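PDB 4TKT: AT-less polyketide synthase from Streptomyces platensis subsp. rosaceus, which probably catalyses decarboxylative carbon–carbon bond formation in isomigrastatin biosynthesis, as the KS6 ketosynthase domain of the MgsF megasynthase. Local coordinates for residues 36-41 and 234-239; 111-116 and 171-176; 319-324 and 359-364. All coordinates share one frame; numbering follows the deposited sequence.

In the fold
All three contacts belong to the thiolase-like ketosynthase fold, but contact 3 alone contains residues of its probable active site: His321 and His361, which with Cys186 match the Cys-His-His set of this family. Contact 1 adjoins it, the two centres being about 11 Å apart. There Ser239 OG lies 2.8 Å from Gly322 O, consistent with a hydrogen bond, and Ile38 CD1 packs 3.6 Å from Ile359 O. Contact 2 is on the other side of the chain's centre, about 32 Å from contact 3 and 38 Å from contact 1, centre to centre. Along the chain it is nested within the loop that contact 1 closes, whereas contact 3 follows both.

Contact 1 of 3, residues 36-41 and 234-239; sequences DSITEI and DGRCRS
Arg236 reaches from loop 234-239 to Asp36 and Ile38, its chain folded by a bend at chi2 (-60°). Beyond CB and CG, CD is the first atom to meet the other segment, 3.6 Å from Asp36 OD2, with Ile38 CG1 slightly farther. NE follows and gives a salt-bridge hydrogen bond to Asp36 OD2 at 2.8 Å, using the syn lone pair of that oxygen. The carboxylate stands nearly perpendicular to the guanidinium (89° between the planes), and the bridge rests on NE, with NH2 3.6 Å from Asp36 OD2. At CZ the partner becomes aliphatic: Ile38 CB lies over the centre of one guanidinium face, 3.8 Å from CZ. NH1 is 3.4 Å from Ile38 CG2 and folds back to donate to Gly235 O at 3.2 Å, meeting it from above the carbonyl plane. Asp36 is steadied by an Asx turn, in which OD1 accepts from Ile38 N at 3.0 Å; OD2 also hydrogen-bonds weakly to His388. Around it, backbone hydrogen bonds of Thr39 with Gly67 and Ile41 with Lys65 join the segment to strand 66-67 and the residue before it; Trp66 touches Ile38 and Arg236, while Cys237 and Ser239 rest on helix 356-359.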
loop_
_atom_site.group_PDB
_atom_site.type_symbol
_atom_site.label_atom_id
_atom_site.label_comp_id
_atom_site.label_asym_id
_atom_site.label_seq_id
_atom_site.Cartn_x
_atom_site.Cartn_y
_atom_site.Cartn_z
ATOM N N ASP A 36 -19.179 2.820 2.339
ATOM C CA ASP A 36 -19.185 2.299 0.975
ATOM C C ASP A 36 -18.586 3.348 0.043
ATOM O O ASP A 36 -19.100 4.459 -0.058
ATOM C CB ASP A 36 -20.612 1.939 0.546
ATOM C CG ASP A 36 -20.666 1.195 -0.782
ATOM O OD1 ASP A 36 -19.664 1.190 -1.526
ATOM O OD2 ASP A 36 -21.732 0.616 -1.084
ATOM N N SER A 37 -17.501 2.997 -0.641
ATOM C CA SER A 37 -16.803 3.963 -1.484
ATOM C C SER A 37 -17.060 3.751 -2.973
ATOM O O SER A 37 -16.363 4.317 -3.814
ATOM C CB SER A 37 -15.299 3.915 -1.208
ATOM O OG SER A 37 -15.018 4.265 0.137
ATOM N N ILE A 38 -18.062 2.941 -3.297
ATOM C CA ILE A 38 -18.397 2.677 -4.692
ATOM C C ILE A 38 -19.213 3.819 -5.294
ATOM O O ILE A 38 -20.171 4.303 -4.688
ATOM C CB ILE A 38 -19.173 1.355 -4.846
ATOM C CG1 ILE A 38 -18.317 0.185 -4.364
ATOM C CG2 ILE A 38 -19.580 1.138 -6.295
ATOM C CD1 ILE A 38 -16.976 0.089 -5.062
ATOM N N THR A 39 -18.815 4.254 -6.484
ATOM C CA THR A 39 -19.499 5.334 -7.184
ATOM C C THR A 39 -19.731 4.962 -8.642
ATOM O O THR A 39 -19.251 3.930 -9.110
ATOM C CB THR A 39 -18.695 6.646 -7.127
ATOM O OG1 THR A 39 -17.387 6.428 -7.673
ATOM C CG2 THR A 39 -18.565 7.134 -5.694
ATOM N N GLU A 40 -20.470 5.804 -9.355
ATOM C CA GLU A 40 -20.649 5.618 -10.787
ATOM C C GLU A 40 -19.395 6.061 -11.521
ATOM O O GLU A 40 -18.565 6.773 -10.956
ATOM C CB GLU A 40 -21.864 6.393 -11.298
ATOM C CG GLU A 40 -23.194 5.822 -10.847
ATOM C CD GLU A 40 -24.360 6.365 -11.650
ATOM O OE1 GLU A 40 -24.115 7.122 -12.615
ATOM O OE2 GLU A 40 -25.518 6.034 -11.318
ATOM N N ILE A 41 -19.260 5.630 -12.771
ATOM C CA ILE A 41 -18.120 6.009 -13.597
ATOM C C ILE A 41 -17.993 7.527 -13.675
ATOM O O ILE A 41 -18.925 8.207 -14.104
ATOM C CB ILE A 41 -18.241 5.454 -15.030
ATOM C CG1 ILE A 41 -18.668 3.985 -15.016
ATOM C CG2 ILE A 41 -16.929 5.638 -15.784
ATOM C CD1 ILE A 41 -17.591 3.042 -14.557
ATOM N N ASP A 234 -25.713 -4.631 -9.486
ATOM C CA ASP A 234 -25.866 -3.477 -8.604
ATOM C C ASP A 234 -24.539 -2.778 -8.319
ATOM O O ASP A 234 -24.473 -1.879 -7.481
ATOM C CB ASP A 234 -26.518 -3.902 -7.287
ATOM C CG ASP A 234 -25.659 -4.869 -6.497
ATOM O OD1 ASP A 234 -24.784 -5.523 -7.103
ATOM O OD2 ASP A 234 -25.863 -4.980 -5.270
ATOM N N GLY A 235 -23.486 -3.201 -9.011
ATOM C CA GLY A 235 -22.177 -2.588 -8.869
ATOM C C GLY A 235 -21.593 -2.709 -7.476
ATOM O O GLY A 235 -20.895 -1.814 -7.005
ATOM N N ARG A 236 -21.878 -3.824 -6.817
ATOM C CA ARG A 236 -21.373 -4.063 -5.475
ATOM C C ARG A 236 -20.767 -5.452 -5.365
ATOM O O ARG A 236 -21.179 -6.377 -6.065
ATOM C CB ARG A 236 -22.493 -3.901 -4.442
ATOM C CG ARG A 236 -23.056 -2.493 -4.335
ATOM C CD ARG A 236 -21.975 -1.497 -3.950
ATOM N NE ARG A 236 -22.515 -0.185 -3.605
ATOM C CZ ARG A 236 -22.905 0.725 -4.493
ATOM N NH1 ARG A 236 -22.833 0.469 -5.792
ATOM N NH2 ARG A 236 -23.374 1.893 -4.081
ATOM N N CYS A 237 -19.779 -5.593 -4.489
ATOM C CA CYS A 237 -19.287 -6.910 -4.115
ATOM C C CYS A 237 -19.954 -7.336 -2.815
ATOM O O CYS A 237 -19.464 -7.028 -1.728
ATOM C CB CYS A 237 -17.765 -6.913 -3.958
ATOM S SG CYS A 237 -16.850 -6.888 -5.515
ATOM N N ARG A 238 -21.082 -8.027 -2.929
ATOM C CA ARG A 238 -21.794 -8.520 -1.756
ATOM C C ARG A 238 -21.070 -9.727 -1.174
ATOM O O ARG A 238 -21.504 -10.865 -1.351
ATOM C CB ARG A 238 -23.234 -8.889 -2.110
ATOM C CG ARG A 238 -24.052 -7.752 -2.694
ATOM C CD ARG A 238 -25.472 -8.214 -2.958
ATOM N NE ARG A 238 -26.309 -7.165 -3.530
ATOM C CZ ARG A 238 -27.619 -7.285 -3.716
ATOM N NH1 ARG A 238 -28.236 -8.407 -3.371
ATOM N NH2 ARG A 238 -28.315 -6.287 -4.243
ATOM N N SER A 239 -19.963 -9.465 -0.486
ATOM C CA SER A 239 -19.126 -10.522 0.068
ATOM C C SER A 239 -19.915 -11.434 0.997
ATOM O O SER A 239 -20.277 -11.039 2.106
ATOM C CB SER A 239 -17.937 -9.922 0.814
ATOM O OG SER A 239 -17.239 -8.998 -0.002
#

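Contact 2 of 3, residues 111-116 and 171-176; sequences YSRGAL and YFLDAS
Arg113 spans Leu173 and Phe172, joining the first turn of helix 113-121 to the last turn of helix 163-173 in the thiolase-like ketosynthase fold. The contact is carried by packing. Arg113 CG touches Leu173 CD2 at 3.6 Å, and farther along CD approaches Phe172 CE2 at 4.1 Å. At the tip NH1 is 3.7 Å from Phe172 CZ; Phe172 CE1 lies over one guanidinium face, whereas NH1 approaches the ring obliquely, the planes being 55° apart. The bends of the arginine at chi2 and chi3 (127° and 47°) carry it first past the leucine and then round to the phenylalanine. In the next shell, Phe81 meets the Phe172 ring edge-to-face, and Leu106 of helix 93-109 touches both Leu173 and Leu116. The two helix termini that meet here each carry a capping feature. Helix 163-173 stops in a Schellman motif, where Asp174 takes positive phi, and Leu173 O there accepts from Arg117 NH1 of the partner helix. At the start of helix 113-121, Glu505 OE2 accepts from Arg113 N. Ser112 is the N-cap: its carbonyl O receives Leu116 N at 2.9 Å, and its OG takes a weak capping bond from Ala115 N at 3.3 Å.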
loop_
_atom_site.group_PDB
_atom_site.type_symbol
_atom_site.label_atom_id
_atom_site.label_comp_id
_atom_site.label_asym_id
_atom_site.label_seq_id
_atom_site.Cartn_x
_atom_site.Cartn_y
_atom_site.Cartn_z
ATOM N N TYR A 111 12.972 5.708 5.906
ATOM C CA TYR A 111 14.213 5.488 5.177
ATOM C C TYR A 111 14.345 6.406 3.975
ATOM O O TYR A 111 13.407 6.566 3.197
ATOM C CB TYR A 111 14.313 4.037 4.707
ATOM C CG TYR A 111 14.844 3.083 5.747
ATOM C CD1 TYR A 111 16.210 2.953 5.961
ATOM C CD2 TYR A 111 13.983 2.306 6.509
ATOM C CE1 TYR A 111 16.701 2.080 6.908
ATOM C CE2 TYR A 111 14.464 1.430 7.459
ATOM C CZ TYR A 111 15.825 1.321 7.655
ATOM O OH TYR A 111 16.309 0.449 8.601
ATOM N N SER A 112 15.516 7.010 3.829
ATOM C CA SER A 112 15.870 7.652 2.574
ATOM C C SER A 112 16.402 6.574 1.640
ATOM O O SER A 112 16.693 5.461 2.082
ATOM C CB SER A 112 16.908 8.751 2.787
ATOM O OG SER A 112 18.124 8.211 3.273
ATOM N N ARG A 113 16.518 6.897 0.357
ATOM C CA ARG A 113 17.053 5.961 -0.626
ATOM C C ARG A 113 18.425 5.435 -0.213
ATOM O O ARG A 113 18.646 4.225 -0.166
ATOM C CB ARG A 113 17.143 6.624 -2.001
ATOM C CG ARG A 113 15.953 6.352 -2.901
ATOM C CD ARG A 113 15.363 7.642 -3.433
ATOM N NE ARG A 113 16.391 8.537 -3.948
ATOM C CZ ARG A 113 16.200 9.832 -4.170
ATOM N NH1 ARG A 113 15.018 10.379 -3.917
ATOM N NH2 ARG A 113 17.190 10.582 -4.635
ATOM N N GLY A 114 19.337 6.351 0.097
ATOM C CA GLY A 114 20.693 5.987 0.466
ATOM C C GLY A 114 20.765 5.152 1.726
ATOM O O GLY A 114 21.510 4.175 1.793
ATOM N N ALA A 115 19.982 5.537 2.728
ATOM C CA ALA A 115 19.969 4.828 3.998
ATOM C C ALA A 115 19.440 3.411 3.817
ATOM O O ALA A 115 19.982 2.459 4.379
ATOM C CB ALA A 115 19.133 5.582 5.020
ATOM N N LEU A 116 18.381 3.278 3.025
ATOM C CA LEU A 116 17.774 1.976 2.781
ATOM C C LEU A 116 18.753 1.030 2.093
ATOM O O LEU A 116 18.857 -0.137 2.466
ATOM C CB LEU A 116 16.502 2.120 1.945
ATOM C CG LEU A 116 15.705 0.831 1.728
ATOM C CD1 LEU A 116 15.359 0.186 3.058
ATOM C CD2 LEU A 116 14.444 1.107 0.924
ATOM N N TYR A 171 14.932 1.761 -10.937
ATOM C CA TYR A 171 15.767 2.794 -11.532
ATOM C C TYR A 171 15.815 4.029 -10.636
ATOM O O TYR A 171 16.886 4.571 -10.359
ATOM C CB TYR A 171 15.248 3.161 -12.923
ATOM C CG TYR A 171 16.060 4.230 -13.618
ATOM C CD1 TYR A 171 17.289 3.930 -14.193
ATOM C CD2 TYR A 171 15.599 5.536 -13.702
ATOM C CE1 TYR A 171 18.037 4.902 -14.829
ATOM C CE2 TYR A 171 16.339 6.516 -14.338
ATOM C CZ TYR A 171 17.557 6.191 -14.899
ATOM O OH TYR A 171 18.302 7.157 -15.533
ATOM N N PHE A 172 14.647 4.458 -10.172
ATOM C CA PHE A 172 14.539 5.649 -9.341
ATOM C C PHE A 172 15.229 5.477 -7.992
ATOM O O PHE A 172 15.909 6.385 -7.514
ATOM C CB PHE A 172 13.069 6.011 -9.129
ATOM C CG PHE A 172 12.854 7.054 -8.074
ATOM C CD1 PHE A 172 13.224 8.369 -8.298
ATOM C CD2 PHE A 172 12.282 6.719 -6.858
ATOM C CE1 PHE A 172 13.030 9.334 -7.326
ATOM C CE2 PHE A 172 12.082 7.679 -5.883
ATOM C CZ PHE A 172 12.456 8.988 -6.117
ATOM N N LEU A 173 15.045 4.308 -7.387
ATOM C CA LEU A 173 15.608 4.018 -6.073
ATOM C C LEU A 173 17.090 3.682 -6.133
ATOM O O LEU A 173 17.730 3.514 -5.094
ATOM C CB LEU A 173 14.866 2.849 -5.421
ATOM C CG LEU A 173 13.405 3.039 -5.024
ATOM C CD1 LEU A 173 12.878 1.767 -4.382
ATOM C CD2 LEU A 173 13.276 4.213 -4.078
ATOM N N ASP A 174 17.622 3.580 -7.349
ATOM C CA ASP A 174 18.952 3.022 -7.570
ATOM C C ASP A 174 19.045 1.666 -6.874
ATOM O O ASP A 174 20.000 1.387 -6.151
ATOM C CB ASP A 174 20.044 3.973 -7.071
ATOM C CG ASP A 174 21.430 3.572 -7.542
ATOM O OD1 ASP A 174 21.528 2.785 -8.509
ATOM O OD2 ASP A 174 22.421 4.043 -6.946
ATOM N N ALA A 175 18.031 0.834 -7.087
ATOM C CA ALA A 175 17.976 -0.492 -6.483
ATOM C C ALA A 175 18.695 -1.515 -7.354
ATOM O O ALA A 175 18.599 -1.472 -8.580
ATOM C CB ALA A 175 16.536 -0.908 -6.255
ATOM N N SER A 176 19.413 -2.435 -6.719
ATOM C CA SER A 176 20.196 -3.420 -7.455
ATOM C C SER A 176 19.671 -4.837 -7.262
ATOM O O SER A 176 20.257 -5.791 -7.767
ATOM C CB SER A 176 21.664 -3.358 -7.036
ATOM O OG SER A 176 21.839 -3.876 -5.729
#

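Contact 3 of 3, residues 319-324 and 359-364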
loop_
_atom_site.group_PDB
_atom_site.type_symbol
_atom_site.label_atom_id
_atom_site.label_comp_id
_atom_site.label_asym_id
_atom_site.label_seq_id
_atom_site.Cartn_x
_atom_site.Cartn_y
_atom_site.Cartn_z
ATOM N N GLU A 319 -9.057 -12.373 6.189
ATOM C CA GLU A 319 -9.452 -11.427 5.153
ATOM C C GLU A 319 -9.626 -12.179 3.838
ATOM O O GLU A 319 -8.651 -12.498 3.154
ATOM C CB GLU A 319 -8.424 -10.301 5.017
ATOM C CG GLU A 319 -8.673 -9.347 3.854
ATOM C CD GLU A 319 -9.976 -8.581 3.975
ATOM O OE1 GLU A 319 -10.529 -8.507 5.092
ATOM O OE2 GLU A 319 -10.448 -8.050 2.946
ATOM N N ALA A 320 -10.877 -12.468 3.497
ATOM C CA ALA A 320 -11.192 -13.353 2.381
ATOM C C ALA A 320 -11.170 -12.652 1.025
ATOM O O ALA A 320 -11.178 -11.424 0.939
ATOM C CB ALA A 320 -12.551 -14.002 2.607
ATOM N N HIS A 321 -11.132 -13.459 -0.030
ATOM C CA HIS A 321 -11.271 -12.969 -1.393
ATOM C C HIS A 321 -12.613 -12.256 -1.526
ATOM O O HIS A 321 -12.664 -11.065 -1.831
ATOM C CB HIS A 321 -11.162 -14.130 -2.385
ATOM C CG HIS A 321 -10.971 -13.704 -3.807
ATOM N ND1 HIS A 321 -10.009 -12.794 -4.190
ATOM C CD2 HIS A 321 -11.608 -14.079 -4.942
ATOM C CE1 HIS A 321 -10.069 -12.619 -5.498
ATOM N NE2 HIS A 321 -11.029 -13.388 -5.979
ATOM N N GLY A 322 -13.688 -13.001 -1.279
ATOM C CA GLY A 322 -15.035 -12.462 -1.170
ATOM C C GLY A 322 -15.486 -11.506 -2.256
ATOM O O GLY A 322 -15.811 -10.355 -1.976
ATOM N N THR A 323 -15.520 -11.981 -3.496
ATOM C CA THR A 323 -15.868 -11.118 -4.621
ATOM C C THR A 323 -17.377 -10.957 -4.805
ATOM O O THR A 323 -17.822 -10.112 -5.579
ATOM C CB THR A 323 -15.254 -11.641 -5.932
ATOM O OG1 THR A 323 -15.435 -13.061 -6.017
ATOM C CG2 THR A 323 -13.769 -11.329 -5.977
ATOM N N GLY A 324 -18.161 -11.760 -4.091
ATOM C CA GLY A 324 -19.609 -11.670 -4.170
ATOM C C GLY A 324 -20.185 -12.403 -5.369
ATOM O O GLY A 324 -21.105 -11.916 -6.028
ATOM N N ILE A 359 -14.557 -1.261 -1.055
ATOM C CA ILE A 359 -13.894 -0.537 -2.134
ATOM C C ILE A 359 -13.985 -1.237 -3.484
ATOM O O ILE A 359 -13.508 -0.716 -4.492
ATOM C CB ILE A 359 -12.409 -0.308 -1.806
ATOM C CG1 ILE A 359 -11.704 -1.650 -1.591
ATOM C CG2 ILE A 359 -12.269 0.570 -0.572
ATOM C CD1 ILE A 359 -10.238 -1.525 -1.241
ATOM N N GLY A 360 -14.596 -2.417 -3.504
ATOM C CA GLY A 360 -14.754 -3.159 -4.740
ATOM C C GLY A 360 -13.607 -4.114 -5.008
ATOM O O GLY A 360 -12.739 -4.319 -4.157
ATOM N N HIS A 361 -13.605 -4.695 -6.203
ATOM C CA HIS A 361 -12.607 -5.687 -6.585
ATOM C C HIS A 361 -11.413 -5.021 -7.268
ATOM O O HIS A 361 -11.472 -4.669 -8.449
ATOM C CB HIS A 361 -13.239 -6.738 -7.505
ATOM C CG HIS A 361 -12.353 -7.910 -7.795
ATOM N ND1 HIS A 361 -11.136 -8.100 -7.176
ATOM C CD2 HIS A 361 -12.510 -8.956 -8.640
ATOM C CE1 HIS A 361 -10.583 -9.211 -7.627
ATOM N NE2 HIS A 361 -11.397 -9.750 -8.518
ATOM N N LEU A 362 -10.327 -4.855 -6.518
ATOM C CA LEU A 362 -9.152 -4.150 -7.022
ATOM C C LEU A 362 -8.286 -5.041 -7.901
ATOM O O LEU A 362 -7.224 -4.622 -8.361
ATOM C CB LEU A 362 -8.321 -3.594 -5.862
ATOM C CG LEU A 362 -8.607 -2.138 -5.478
ATOM C CD1 LEU A 362 -10.077 -1.937 -5.146
ATOM C CD2 LEU A 362 -7.732 -1.704 -4.311
ATOM N N GLU A 363 -8.745 -6.268 -8.127
ATOM C CA GLU A 363 -8.076 -7.199 -9.028
ATOM C C GLU A 363 -6.598 -7.398 -8.676
ATOM O O GLU A 363 -6.279 -7.940 -7.619
ATOM C CB GLU A 363 -8.241 -6.724 -10.475
ATOM C CG GLU A 363 -9.599 -7.106 -11.061
ATOM C CD GLU A 363 -10.055 -6.196 -12.185
ATOM O OE1 GLU A 363 -9.719 -4.993 -12.160
ATOM O OE2 GLU A 363 -10.760 -6.688 -13.094
ATOM N N SER A 364 -5.699 -6.954 -9.548
ATOM C CA SER A 364 -4.268 -7.173 -9.333
ATOM C C SER A 364 -3.748 -6.484 -8.070
ATOM O O SER A 364 -2.653 -6.790 -7.598
ATOM C CB SER A 364 -3.469 -6.703 -10.550
ATOM O OG SER A 364 -3.773 -5.362 -10.884
#
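The imidazole of His361 is covered on both faces. Over one lies the methyl of Thr323, a CH-pi contact in which CG2 is 3.9 Å from the ring centroid and only 16° off the normal; the methyl is displaced toward the rim and lies equally close, 3.8 Å, to CD2 and NE2. Over the opposite face sits Glu363 CG, 4.0 Å above the ring centre. The second imidazole, His321, comes in obliquely: the two ring planes are at 90° and the centroids 5.5 Å apart, a geometry that is neither a stack nor a clean edge-to-face pair. The rings approach through their CE1 atoms, at 4.1 Å, and their NE2 atoms are 4.5 Å apart; the outward directions at these two nitrogens converge on the same region. In His361, whose CB points toward 319-324, CG anti to the backbone N (chi1 -172°) carries the ring on to Thr323 and His321.

His321 and Thr323 belong to the HGTGT sequence of ketosynthases, and His361 touches Cys186; this matches the Cys-His-His active site of the family, in which the histidines probably serve decarboxylation and condensation. Several hydrogen bonds hold the loop behind His321. Glu332 accepts from the backbone N of both His321 and Gly322, while His321 O receives Lys356 NZ and Ser354 OG. Thr323 OG1 is hydrogen-bonded to Thr325 OG1, tying the hydroxyl to the loop while the methyl faces the ring. On the other side Glu363 OE2 bonds to Tyr139 OH.

In the fold, residues 319-324 run from strand 317-319 toward helix 328-340. Residues 359-364 link helix 356-359, whose Lys356 touches both Thr323 and His361, to helix 366-380, where Ala366 meets the His361 side chain.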